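Glucokinase (Leishmania braziliensis MHOM/BR/75/M2904, PDB 6EDI) probably phosphorylates D-glucose at the expense of ATP, as expected of a glucokinase with the actin-like ATPase fold, and was crystallised as a dimer in an open conformation. Local coordinates at residues E24-T29 against D89-H94; G39-V44 against F56-Q61; S65-I70 against N400-L405; S105-V110 against V144-K149. One frame throughout, in Å; residues are numbered along the deposited sequence.

How the interactions relate
From the N terminus, the chain passes through helix 26-32 into the hairpin 41-48/51-58, strand 67-75 and helix 84-98. Interaction 1 joins the two helices and closes a loop within which the hairpin contact, interaction 2, is nested. Interaction 3 starts on strand 67-75, inside that loop, and ends on helix 399-409 near the C terminus, so it crosses interaction 1 and spans most of the chain. Interaction 4, in series after interactions 1 and 2, lies nested within the long loop of interaction 3. Phe56 links interactions 1, 2 and 4 by touching Val91, Leu26 and Phe106. Together the four contacts tie the six-stranded sheet to helices on both its faces.

Interaction 1 (E24-T29 against D89-H94); sequences EQLALT and DEVLQH
The imidazole of His94 reaches from helix 84-98 to the first turn of helix 26-32 and carries most of this contact. Its CB sets out from the helix toward residues 24-29, and with CG anti to the backbone N (chi1 169°) the ring extends across the gap between the two backbones. Along one side of the ring, CD2 lies 3.5 Å from Leu26 CB, which approaches obliquely. On the other side CE1 comes within 3.3 Å of Glu24 O, near the ring plane. NE2, at the far end, accepts a hydrogen bond from Ala27 N at 3.1 Å, which suggests that NE2 carries no proton; the N-H points at it with an angle of 159°, and the donor lies in the plane of the ring. This N-H belongs to the first turn of helix 26-32, where backbone N-H groups commonly lack a partner in the helix itself, and His94 provides an acceptor. Both helices cover the same face of the six-stranded sheet in this actin-like ATPase fold, and strand 51-58 lies beneath them. There Leu26 CD2 meets Val91 CG1 at 3.8 Å, the two side chains crossing at about a right angle, and both residues also rest on Phe56. The methyl of Ala27 (CB) packs beside the hydrogen bond, 3.7 Å from His94 NE2, and also touches Leu99 and Asn98.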
loop_
_atom_site.group_PDB
_atom_site.type_symbol
_atom_site.label_atom_id
_atom_site.label_comp_id
_atom_site.label_asym_id
_atom_site.label_seq_id
_atom_site.Cartn_x
_atom_site.Cartn_y
_atom_site.Cartn_z
ATOM N N GLU A 24 -17.300 -5.507 37.067
ATOM C CA GLU A 24 -18.272 -5.026 38.042
ATOM C C GLU A 24 -18.080 -3.534 38.333
ATOM O O GLU A 24 -19.025 -2.846 38.731
ATOM C CB GLU A 24 -18.198 -5.858 39.330
ATOM C CG GLU A 24 -18.362 -7.374 39.126
ATOM C CD GLU A 24 -17.148 -8.041 38.460
ATOM O OE1 GLU A 24 -15.995 -7.676 38.789
ATOM O OE2 GLU A 24 -17.352 -8.919 37.593
ATOM N N GLN A 25 -16.866 -3.031 38.113
ATOM C CA GLN A 25 -16.535 -1.634 38.409
ATOM C C GLN A 25 -16.766 -0.695 37.226
ATOM O O GLN A 25 -16.435 0.483 37.321
ATOM C CB GLN A 25 -15.065 -1.486 38.813
ATOM C CG GLN A 25 -14.607 -2.233 40.057
ATOM C CD GLN A 25 -13.087 -2.189 40.199
ATOM O OE1 GLN A 25 -12.351 -2.611 39.294
ATOM N NE2 GLN A 25 -12.610 -1.659 41.326
ATOM N N LEU A 26 -17.304 -1.206 36.121
ATOM C CA LEU A 26 -17.438 -0.400 34.896
ATOM C C LEU A 26 -18.298 0.856 35.064
ATOM O O LEU A 26 -17.816 1.971 34.863
ATOM C CB LEU A 26 -17.913 -1.240 33.699
ATOM C CG LEU A 26 -18.136 -0.509 32.368
ATOM C CD1 LEU A 26 -16.870 0.180 31.895
ATOM C CD2 LEU A 26 -18.650 -1.455 31.294
ATOM N N ALA A 27 -19.565 0.687 35.424
ATOM C CA ALA A 27 -20.455 1.844 35.524
ATOM C C ALA A 27 -19.938 2.814 36.581
ATOM O O ALA A 27 -19.965 4.026 36.406
ATOM C CB ALA A 27 -21.850 1.396 35.857
ATOM N N LEU A 28 -19.469 2.251 37.685
ATOM C CA LEU A 28 -18.824 2.997 38.755
ATOM C C LEU A 28 -17.702 3.907 38.240
ATOM O O LEU A 28 -17.535 5.048 38.695
ATOM C CB LEU A 28 -18.281 1.980 39.756
ATOM C CG LEU A 28 -17.288 2.260 40.877
ATOM C CD1 LEU A 28 -17.394 1.121 41.902
ATOM C CD2 LEU A 28 -15.854 2.377 40.372
ATOM N N THR A 29 -16.927 3.377 37.302
ATOM C CA THR A 29 -15.804 4.085 36.710
ATOM C C THR A 29 -16.314 5.137 35.732
ATOM O O THR A 29 -15.820 6.268 35.707
ATOM C CB THR A 29 -14.876 3.087 36.012
ATOM O OG1 THR A 29 -14.193 2.314 37.006
ATOM C CG2 THR A 29 -13.844 3.794 35.130
ATOM N N ASP A 89 -21.657 -8.919 25.323
ATOM C CA ASP A 89 -22.937 -8.990 26.018
ATOM C C ASP A 89 -22.801 -8.731 27.530
ATOM O O ASP A 89 -23.618 -8.014 28.106
ATOM C CB ASP A 89 -23.657 -10.308 25.736
ATOM C CG ASP A 89 -25.137 -10.229 26.045
ATOM O OD1 ASP A 89 -25.885 -9.681 25.205
ATOM O OD2 ASP A 89 -25.550 -10.693 27.131
ATOM N N GLU A 90 -21.768 -9.280 28.170
ATOM C CA GLU A 90 -21.533 -8.981 29.588
ATOM C C GLU A 90 -21.299 -7.490 29.843
ATOM O O GLU A 90 -21.703 -6.962 30.879
ATOM C CB GLU A 90 -20.354 -9.782 30.151
ATOM C CG GLU A 90 -20.526 -11.284 30.120
ATOM C CD GLU A 90 -19.939 -11.963 31.346
ATOM O OE1 GLU A 90 -18.699 -12.104 31.431
ATOM O OE2 GLU A 90 -20.729 -12.352 32.229
ATOM N N VAL A 91 -20.632 -6.815 28.910
ATOM C CA VAL A 91 -20.385 -5.379 29.051
ATOM C C VAL A 91 -21.698 -4.630 28.889
ATOM O O VAL A 91 -22.034 -3.734 29.678
ATOM C CB VAL A 91 -19.378 -4.869 28.002
ATOM C CG1 VAL A 91 -19.299 -3.340 28.022
ATOM C CG2 VAL A 91 -18.006 -5.474 28.241
ATOM N N LEU A 92 -22.445 -5.030 27.867
ATOM C CA LEU A 92 -23.701 -4.389 27.526
ATOM C C LEU A 92 -24.754 -4.609 28.623
ATOM O O LEU A 92 -25.377 -3.657 29.079
ATOM C CB LEU A 92 -24.182 -4.885 26.159
ATOM C CG LEU A 92 -24.867 -3.875 25.236
ATOM C CD1 LEU A 92 -24.696 -2.454 25.749
ATOM C CD2 LEU A 92 -24.341 -3.996 23.813
ATOM N N GLN A 93 -24.923 -5.852 29.072
ATOM C CA GLN A 93 -25.863 -6.140 30.156
ATOM C C GLN A 93 -25.453 -5.434 31.453
ATOM O O GLN A 93 -26.309 -5.051 32.253
ATOM C CB GLN A 93 -26.025 -7.653 30.386
ATOM C CG GLN A 93 -26.464 -8.468 29.147
ATOM C CD GLN A 93 -27.643 -7.872 28.376
ATOM O OE1 GLN A 93 -27.610 -7.783 27.144
ATOM N NE2 GLN A 93 -28.696 -7.485 29.092
ATOM N N HIS A 94 -24.153 -5.240 31.658
ATOM C CA HIS A 94 -23.690 -4.538 32.855
ATOM C C HIS A 94 -24.048 -3.062 32.797
ATOM O O HIS A 94 -24.409 -2.470 33.813
ATOM C CB HIS A 94 -22.179 -4.662 33.044
ATOM C CG HIS A 94 -21.629 -3.748 34.098
ATOM N ND1 HIS A 94 -21.528 -4.119 35.421
ATOM C CD2 HIS A 94 -21.155 -2.481 34.025
ATOM C CE1 HIS A 94 -21.014 -3.121 36.118
ATOM N NE2 HIS A 94 -20.778 -2.114 35.296
#

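Interaction 2 (G39-V44 against F56-Q61); sequences GPIYVV and FSQASQ
Phe56 and Val43 lie side by side and point the same way from the sheet, with Val43 CG2 3.6 Å from Phe56 CE1. Ile41 comes to the same ring obliquely and sets its CG2 3.6 Å from CD1, so the two methyl groups come to the CD1-CE1 side of the ring from opposite sides of its plane. Phe106 meets the ring edge-to-face from outside the hairpin. Ile41 also runs alongside Gln58, whose amide NE2 is bonded to Ser35 O.

Tyr42 and Ser57 form an antiparallel hydrogen-bonded pair of the hairpin 41-48/51-58, with their side chains on the sheet face that helix 399-409 covers. Tyr42 N donates to Ser57 O at 2.9 Å, almost straight at 174°. The phenol ring turns an edge to this carbonyl, and Tyr42 CD2 lies 3.7 Å from Ser57 O. Ser57 OG, held between its own backbone N and carbonyl carbon (chi1 60°), reaches across to the partner strand and donates to Tyr42 O at 3.0 Å, and Val44 CG1 packs against it at 3.3 Å. Farther along, a water bridges Pro40 O and Ala59 N. Because Tyr42 O also accepts from Ser57 N, at 2.7 Å, one carbonyl receives two donors from a single residue, and the serine hydroxyl is satisfied inside a largely apolar interface.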
loop_
_atom_site.group_PDB
_atom_site.type_symbol
_atom_site.label_atom_id
_atom_site.label_comp_id
_atom_site.label_asym_id
_atom_site.label_seq_id
_atom_site.Cartn_x
_atom_site.Cartn_y
_atom_site.Cartn_z
ATOM N N GLY A 39 -18.991 13.988 24.994
ATOM C CA GLY A 39 -18.115 13.700 23.867
ATOM C C GLY A 39 -18.354 12.348 23.228
ATOM O O GLY A 39 -19.045 11.494 23.796
ATOM N N PRO A 40 -17.768 12.138 22.039
ATOM C CA PRO A 40 -17.898 10.857 21.345
ATOM C C PRO A 40 -17.250 9.764 22.181
ATOM O O PRO A 40 -16.300 10.032 22.912
ATOM C CB PRO A 40 -17.068 11.057 20.071
ATOM C CG PRO A 40 -16.747 12.544 20.003
ATOM C CD PRO A 40 -16.750 13.003 21.422
ATOM N N ILE A 41 -17.763 8.549 22.073
ATOM C CA ILE A 41 -17.143 7.412 22.727
ATOM C C ILE A 41 -16.689 6.423 21.660
ATOM O O ILE A 41 -17.467 6.043 20.790
ATOM C CB ILE A 41 -18.113 6.709 23.690
ATOM C CG1 ILE A 41 -18.563 7.662 24.803
ATOM C CG2 ILE A 41 -17.462 5.450 24.272
ATOM C CD1 ILE A 41 -17.443 8.063 25.759
ATOM N N TYR A 42 -15.427 5.998 21.739
ATOM C CA TYR A 42 -14.888 5.019 20.802
ATOM C C TYR A 42 -14.696 3.666 21.523
ATOM O O TYR A 42 -13.965 3.570 22.512
ATOM C CB TYR A 42 -13.587 5.546 20.173
ATOM C CG TYR A 42 -13.713 6.950 19.573
ATOM C CD1 TYR A 42 -14.092 7.130 18.250
ATOM C CD2 TYR A 42 -13.447 8.085 20.337
ATOM C CE1 TYR A 42 -14.212 8.400 17.702
ATOM C CE2 TYR A 42 -13.568 9.362 19.807
ATOM C CZ TYR A 42 -13.945 9.514 18.487
ATOM O OH TYR A 42 -14.056 10.780 17.960
ATOM N N VAL A 43 -15.406 2.642 21.054
ATOM C CA VAL A 43 -15.332 1.314 21.658
ATOM C C VAL A 43 -14.050 0.646 21.182
ATOM O O VAL A 43 -13.724 0.677 19.980
ATOM C CB VAL A 43 -16.577 0.466 21.352
ATOM C CG1 VAL A 43 -16.312 -1.005 21.615
ATOM C CG2 VAL A 43 -17.758 0.943 22.213
ATOM N N VAL A 44 -13.305 0.099 22.136
ATOM C CA VAL A 44 -12.004 -0.477 21.854
ATOM C C VAL A 44 -11.964 -1.903 22.364
ATOM O O VAL A 44 -12.606 -2.253 23.370
ATOM C CB VAL A 44 -10.831 0.341 22.487
ATOM C CG1 VAL A 44 -10.971 1.788 22.164
ATOM C CG2 VAL A 44 -10.771 0.154 23.996
ATOM N N PHE A 56 -13.575 1.396 26.413
ATOM C CA PHE A 56 -14.049 2.641 25.828
ATOM C C PHE A 56 -12.929 3.655 25.857
ATOM O O PHE A 56 -12.104 3.657 26.773
ATOM C CB PHE A 56 -15.242 3.161 26.637
ATOM C CG PHE A 56 -16.372 2.201 26.700
ATOM C CD1 PHE A 56 -17.298 2.138 25.675
ATOM C CD2 PHE A 56 -16.486 1.320 27.772
ATOM C CE1 PHE A 56 -18.339 1.230 25.717
ATOM C CE2 PHE A 56 -17.519 0.408 27.835
ATOM C CZ PHE A 56 -18.451 0.358 26.813
ATOM N N SER A 57 -12.895 4.518 24.850
ATOM C CA SER A 57 -11.871 5.547 24.785
ATOM C C SER A 57 -12.511 6.871 24.405
ATOM O O SER A 57 -13.579 6.904 23.795
ATOM C CB SER A 57 -10.817 5.194 23.740
ATOM O OG SER A 57 -11.429 5.077 22.471
ATOM N N GLN A 58 -11.853 7.962 24.767
ATOM C CA GLN A 58 -12.297 9.271 24.323
ATOM C C GLN A 58 -11.086 10.181 24.331
ATOM O O GLN A 58 -10.062 9.847 24.932
ATOM C CB GLN A 58 -13.369 9.804 25.274
ATOM C CG GLN A 58 -12.912 9.799 26.717
ATOM C CD GLN A 58 -13.861 10.531 27.641
ATOM O OE1 GLN A 58 -13.515 10.823 28.786
ATOM N NE2 GLN A 58 -15.062 10.841 27.150
ATOM N N ALA A 59 -11.189 11.314 23.644
ATOM C CA ALA A 59 -10.173 12.353 23.735
ATOM C C ALA A 59 -10.584 13.441 24.735
ATOM O O ALA A 59 -11.372 13.204 25.651
ATOM C CB ALA A 59 -9.927 12.966 22.368
ATOM N N SER A 60 -10.021 14.631 24.544
ATOM C CA SER A 60 -10.391 15.849 25.269
ATOM C C SER A 60 -9.704 16.991 24.516
ATOM O O SER A 60 -8.530 16.878 24.175
ATOM C CB SER A 60 -9.920 15.808 26.729
ATOM O OG SER A 60 -10.466 14.706 27.432
ATOM N N GLN A 61 -10.420 18.081 24.241
ATOM C CA GLN A 61 -9.907 19.105 23.317
ATOM C C GLN A 61 -8.793 20.009 23.866
ATOM O O GLN A 61 -9.043 20.914 24.672
ATOM C CB GLN A 61 -11.054 19.942 22.722
ATOM C CG GLN A 61 -10.640 21.269 22.048
ATOM C CD GLN A 61 -9.653 21.104 20.896
ATOM O OE1 GLN A 61 -9.487 20.012 20.346
ATOM N NE2 GLN A 61 -8.991 22.198 20.527
HETATM O O HOH W 1 -13.845 11.889 22.640
#

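Interaction 3 (S65-I70 against N400-L405); sequences SGLHII and NLLGCL
Ile69 and Leu67 point from strand 67-75 toward helix 399-409, and Leu402 reaches back between them. The contact is an alpha/beta layer of the actin-like ATPase fold: a helix near the C terminus crosses the N-terminal six-stranded sheet, with the short axes 9.6 Å apart at closest and inclined at 112°. No hydrogen bond joins the two segments, and every touching residue is buried.

Packing is closest around one methyl group of Leu402. Its CD2 lies 3.6 Å from Ile69 CD1 and 3.7 Å from Leu67 CD1, and thereby spans two residues whose side chains leave the strand on the same face. The bond from CA to CB of Leu402 does not itself aim at the strand; the branch beyond it closes the distance. Ile69 uses the tip of its longer branch. With CG1 beside the backbone N (chi1 -53°) and the chain then extended (chi2 178°), CD1 is carried to the helix, where it also meets Leu401 CB at 3.7 Å. All three pairs of side chains meet at a slant.

Toward Leu405 the fit is looser, because Leu67 CD2 and Leu405 CD1 approach no closer than 4.3 Å. Leu405 instead shares its contacts with Tyr42 and Ser57 of the adjoining hairpin. The opposite face of the strand carries His68, partly exposed, whose NE2 hydrogen-bonds Gln17 OE1 on the edge strand 16-20. On the helix side, Leu402 also touches Val16 of that edge strand, while Leu402 CG sits 3.8 Å from Ile69 CD1.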
loop_
_atom_site.group_PDB
_atom_site.type_symbol
_atom_site.label_atom_id
_atom_site.label_comp_id
_atom_site.label_asym_id
_atom_site.label_seq_id
_atom_site.Cartn_x
_atom_site.Cartn_y
_atom_site.Cartn_z
ATOM N N SER A 65 -4.021 16.710 23.789
ATOM C CA SER A 65 -5.391 16.194 23.863
ATOM C C SER A 65 -5.726 15.389 25.114
ATOM O O SER A 65 -6.831 15.498 25.647
ATOM C CB SER A 65 -5.752 15.398 22.604
ATOM O OG SER A 65 -6.924 14.621 22.786
ATOM N N GLY A 66 -4.777 14.601 25.601
ATOM C CA GLY A 66 -5.094 13.650 26.647
ATOM C C GLY A 66 -6.034 12.610 26.071
ATOM O O GLY A 66 -7.125 12.922 25.591
ATOM N N LEU A 67 -5.600 11.360 26.082
ATOM C CA LEU A 67 -6.442 10.293 25.587
ATOM C C LEU A 67 -6.704 9.418 26.789
ATOM O O LEU A 67 -5.785 9.182 27.567
ATOM C CB LEU A 67 -5.721 9.516 24.488
ATOM C CG LEU A 67 -5.479 10.294 23.187
ATOM C CD1 LEU A 67 -4.509 9.564 22.280
ATOM C CD2 LEU A 67 -6.788 10.535 22.469
ATOM N N HIS A 68 -7.945 8.975 26.962
ATOM C CA HIS A 68 -8.291 8.119 28.092
ATOM C C HIS A 68 -8.870 6.798 27.596
ATOM O O HIS A 68 -9.660 6.765 26.651
ATOM C CB HIS A 68 -9.284 8.820 29.037
ATOM C CG HIS A 68 -8.727 10.035 29.712
ATOM N ND1 HIS A 68 -9.473 11.172 29.933
ATOM C CD2 HIS A 68 -7.496 10.290 30.218
ATOM C CE1 HIS A 68 -8.723 12.080 30.536
ATOM N NE2 HIS A 68 -7.520 11.569 30.720
ATOM N N ILE A 69 -8.463 5.706 28.238
ATOM C CA ILE A 69 -9.024 4.398 27.943
ATOM C C ILE A 69 -9.379 3.719 29.258
ATOM O O ILE A 69 -8.664 3.844 30.252
ATOM C CB ILE A 69 -8.053 3.507 27.125
ATOM C CG1 ILE A 69 -7.580 4.242 25.866
ATOM C CG2 ILE A 69 -8.712 2.196 26.725
ATOM C CD1 ILE A 69 -6.563 3.463 25.005
ATOM N N ILE A 70 -10.522 3.046 29.261
ATOM C CA ILE A 70 -10.892 2.166 30.355
ATOM C C ILE A 70 -11.198 0.821 29.734
ATOM O O ILE A 70 -11.928 0.760 28.760
ATOM C CB ILE A 70 -12.163 2.646 31.053
ATOM C CG1 ILE A 70 -11.940 3.984 31.729
ATOM C CG2 ILE A 70 -12.599 1.616 32.090
ATOM C CD1 ILE A 70 -10.855 3.984 32.741
ATOM N N ASN A 400 -2.556 -0.477 20.461
ATOM C CA ASN A 400 -3.633 -1.112 19.723
ATOM C C ASN A 400 -5.009 -0.662 20.215
ATOM O O ASN A 400 -5.909 -0.455 19.424
ATOM C CB ASN A 400 -3.498 -2.634 19.746
ATOM C CG ASN A 400 -2.326 -3.126 18.923
ATOM O OD1 ASN A 400 -1.615 -2.338 18.289
ATOM N ND2 ASN A 400 -2.110 -4.438 18.934
ATOM N N LEU A 401 -5.175 -0.528 21.522
ATOM C CA LEU A 401 -6.417 0.042 22.037
ATOM C C LEU A 401 -6.646 1.463 21.489
ATOM O O LEU A 401 -7.735 1.781 20.985
ATOM C CB LEU A 401 -6.437 0.011 23.567
ATOM C CG LEU A 401 -6.516 -1.408 24.128
ATOM C CD1 LEU A 401 -6.653 -1.422 25.649
ATOM C CD2 LEU A 401 -7.678 -2.164 23.509
ATOM N N LEU A 402 -5.618 2.302 21.575
ATOM C CA LEU A 402 -5.677 3.655 21.027
ATOM C C LEU A 402 -6.066 3.660 19.550
ATOM O O LEU A 402 -6.799 4.544 19.089
ATOM C CB LEU A 402 -4.336 4.363 21.210
ATOM C CG LEU A 402 -3.999 4.833 22.612
ATOM C CD1 LEU A 402 -2.554 5.300 22.676
ATOM C CD2 LEU A 402 -4.942 5.957 22.991
ATOM N N GLY A 403 -5.571 2.670 18.815
ATOM C CA GLY A 403 -5.843 2.576 17.391
ATOM C C GLY A 403 -7.300 2.339 17.082
ATOM O O GLY A 403 -7.790 2.704 16.002
ATOM N N CYS A 404 -8.001 1.720 18.032
ATOM C CA CYS A 404 -9.429 1.559 17.873
ATOM C C CYS A 404 -10.080 2.944 17.885
ATOM O O CYS A 404 -11.038 3.186 17.153
ATOM C CB CYS A 404 -10.007 0.636 18.953
ATOM S SG CYS A 404 -9.576 -1.123 18.736
ATOM N N LEU A 405 -9.532 3.864 18.684
ATOM C CA LEU A 405 -9.983 5.256 18.640
ATOM C C LEU A 405 -9.564 5.920 17.326
ATOM O O LEU A 405 -10.351 6.648 16.691
ATOM C CB LEU A 405 -9.439 6.052 19.837
ATOM C CG LEU A 405 -9.805 7.544 19.948
ATOM C CD1 LEU A 405 -10.020 7.975 21.394
ATOM C CD2 LEU A 405 -8.741 8.428 19.310
#

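Interaction 4 (S105-V110 against V144-K149); sequences SFLRRV and VELFPK
Glu145 and Leu107 meet where the loop between strands 137-138 and 152-156 passes the end of helix 104-107. In this actin-like ATPase fold the helix leads through a type I beta turn, Leu107 to Val110, into strand 110-117 of the six-stranded sheet, so the loop packs against the start of strand 110-117, which lies between strand 41-48 and the outermost strand 152-156.

Glu145 comes first along the loop. Its chain beyond CG is extended and lays the carboxylate beside Leu107, with OE2 3.7 Å from Leu107 CD1. This is a van der Waals approach; OE2 also has a long, weak ion pair with Lys96. The backbone of Glu145 takes part as well, since its O faces Val110 CG2 at 3.7 Å.

At Leu146 the bond from CA to CB points away from residues 105-110, yet the branch turns back and puts CD2 4.1 Å from Leu107 CD2, the two leucines meeting at a slant. Both also rest on Leu92 of helix 84-98, which connects this surface patch with the helical layer. The carbonyl O of Leu146 passes 4.0 Å from Val110 CG1.

Phe147 turns from the helix end to the other side of the loop, where it packs on Val43 and meets the rings of Phe88 and Tyr142. Pro148 then brings the chain back toward the strand. Its ring crosses the Val110 side chain at about a right angle. Val110 CG1 stands anti to the backbone N (chi1 176°), and Pro148 CG lies 3.8 Å from this methyl carbon and equally far from Val110 O.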
loop_
_atom_site.group_PDB
_atom_site.type_symbol
_atom_site.label_atom_id
_atom_site.label_comp_id
_atom_site.label_asym_id
_atom_site.label_seq_id
_atom_site.Cartn_x
_atom_site.Cartn_y
_atom_site.Cartn_z
ATOM N N SER A 105 -27.777 7.358 27.781
ATOM C CA SER A 105 -27.024 8.570 27.450
ATOM C C SER A 105 -25.590 8.253 27.006
ATOM O O SER A 105 -24.983 9.006 26.237
ATOM C CB SER A 105 -27.015 9.558 28.619
ATOM O OG SER A 105 -26.274 9.055 29.717
ATOM N N PHE A 106 -25.060 7.130 27.482
ATOM C CA PHE A 106 -23.714 6.697 27.108
ATOM C C PHE A 106 -23.657 6.118 25.688
ATOM O O PHE A 106 -22.886 6.576 24.840
ATOM C CB PHE A 106 -23.205 5.659 28.113
ATOM C CG PHE A 106 -21.740 5.353 27.978
ATOM C CD1 PHE A 106 -20.790 6.304 28.339
ATOM C CD2 PHE A 106 -21.312 4.119 27.507
ATOM C CE1 PHE A 106 -19.430 6.032 28.225
ATOM C CE2 PHE A 106 -19.956 3.833 27.393
ATOM C CZ PHE A 106 -19.016 4.797 27.753
ATOM N N LEU A 107 -24.485 5.108 25.443
ATOM C CA LEU A 107 -24.435 4.353 24.204
ATOM C C LEU A 107 -24.782 5.210 22.990
ATOM O O LEU A 107 -24.362 4.911 21.879
ATOM C CB LEU A 107 -25.350 3.124 24.276
ATOM C CG LEU A 107 -24.975 2.008 25.246
ATOM C CD1 LEU A 107 -26.031 0.906 25.237
ATOM C CD2 LEU A 107 -23.595 1.430 24.917
ATOM N N ARG A 108 -25.550 6.276 23.193
ATOM C CA ARG A 108 -25.917 7.125 22.057
ATOM C C ARG A 108 -24.723 7.912 21.543
ATOM O O ARG A 108 -24.766 8.445 20.440
ATOM C CB ARG A 108 -27.029 8.103 22.426
ATOM C CG ARG A 108 -28.317 7.447 22.864
ATOM C CD ARG A 108 -28.732 6.279 21.973
ATOM N NE ARG A 108 -30.007 5.734 22.434
ATOM C CZ ARG A 108 -30.123 4.908 23.467
ATOM N NH1 ARG A 108 -29.034 4.531 24.126
ATOM N NH2 ARG A 108 -31.321 4.465 23.840
ATOM N N ARG A 109 -23.664 7.994 22.344
ATOM C CA ARG A 109 -22.471 8.730 21.940
ATOM C C ARG A 109 -21.379 7.825 21.377
ATOM O O ARG A 109 -20.295 8.300 21.049
ATOM C CB ARG A 109 -21.945 9.602 23.081
ATOM C CG ARG A 109 -22.882 10.763 23.442
ATOM C CD ARG A 109 -22.370 11.525 24.640
ATOM N NE ARG A 109 -22.470 10.736 25.864
ATOM C CZ ARG A 109 -21.440 10.396 26.631
ATOM N NH1 ARG A 109 -20.209 10.779 26.310
ATOM N NH2 ARG A 109 -21.643 9.678 27.729
ATOM N N VAL A 110 -21.687 6.537 21.224
ATOM C CA VAL A 110 -20.728 5.584 20.653
ATOM C C VAL A 110 -20.529 5.935 19.191
ATOM O O VAL A 110 -21.443 5.809 18.384
ATOM C CB VAL A 110 -21.190 4.106 20.783
ATOM C CG1 VAL A 110 -20.198 3.170 20.089
ATOM C CG2 VAL A 110 -21.322 3.708 22.243
ATOM N N VAL A 144 -24.643 -4.220 17.988
ATOM C CA VAL A 144 -24.698 -2.959 17.274
ATOM C C VAL A 144 -24.526 -1.748 18.197
ATOM O O VAL A 144 -24.038 -0.696 17.780
ATOM C CB VAL A 144 -25.993 -2.879 16.446
ATOM C CG1 VAL A 144 -26.861 -1.703 16.881
ATOM C CG2 VAL A 144 -25.653 -2.822 15.002
ATOM N N GLU A 145 -24.906 -1.908 19.458
ATOM C CA GLU A 145 -24.755 -0.822 20.409
ATOM C C GLU A 145 -23.282 -0.557 20.713
ATOM O O GLU A 145 -22.912 0.560 21.083
ATOM C CB GLU A 145 -25.519 -1.142 21.695
ATOM C CG GLU A 145 -26.989 -1.482 21.470
ATOM C CD GLU A 145 -27.631 -2.130 22.684
ATOM O OE1 GLU A 145 -27.491 -3.360 22.846
ATOM O OE2 GLU A 145 -28.273 -1.411 23.481
ATOM N N LEU A 146 -22.443 -1.583 20.576
ATOM C CA LEU A 146 -21.004 -1.394 20.763
ATOM C C LEU A 146 -20.302 -1.223 19.428
ATOM O O LEU A 146 -19.231 -0.619 19.354
ATOM C CB LEU A 146 -20.375 -2.556 21.543
ATOM C CG LEU A 146 -20.925 -2.727 22.955
ATOM C CD1 LEU A 146 -20.197 -3.820 23.717
ATOM C CD2 LEU A 146 -20.851 -1.406 23.714
ATOM N N PHE A 147 -20.914 -1.744 18.371
ATOM C CA PHE A 147 -20.311 -1.666 17.046
ATOM C C PHE A 147 -21.309 -1.158 16.022
ATOM O O PHE A 147 -21.940 -1.957 15.314
ATOM C CB PHE A 147 -19.731 -3.023 16.632
ATOM C CG PHE A 147 -18.703 -3.551 17.600
ATOM C CD1 PHE A 147 -19.086 -4.328 18.691
ATOM C CD2 PHE A 147 -17.356 -3.240 17.435
ATOM C CE1 PHE A 147 -18.140 -4.797 19.597
ATOM C CE2 PHE A 147 -16.404 -3.700 18.326
ATOM C CZ PHE A 147 -16.795 -4.486 19.414
ATOM N N PRO A 148 -21.442 0.181 15.933
ATOM C CA PRO A 148 -22.485 0.784 15.098
ATOM C C PRO A 148 -22.333 0.411 13.639
ATOM O O PRO A 148 -21.204 0.301 13.133
ATOM C CB PRO A 148 -22.273 2.295 15.294
ATOM C CG PRO A 148 -21.650 2.423 16.637
ATOM C CD PRO A 148 -20.730 1.199 16.733
ATOM N N LYS A 149 -23.473 0.195 12.991
ATOM C CA LYS A 149 -23.528 -0.127 11.576
ATOM C C LYS A 149 -22.749 0.912 10.795
ATOM O O LYS A 149 -22.906 2.104 11.036
ATOM C CB LYS A 149 -24.991 -0.151 11.107
ATOM C CG LYS A 149 -25.158 -0.182 9.590
ATOM C CD LYS A 149 -26.626 -0.061 9.175
ATOM C CE LYS A 149 -26.770 0.148 7.664
ATOM N NZ LYS A 149 -28.204 0.238 7.232
#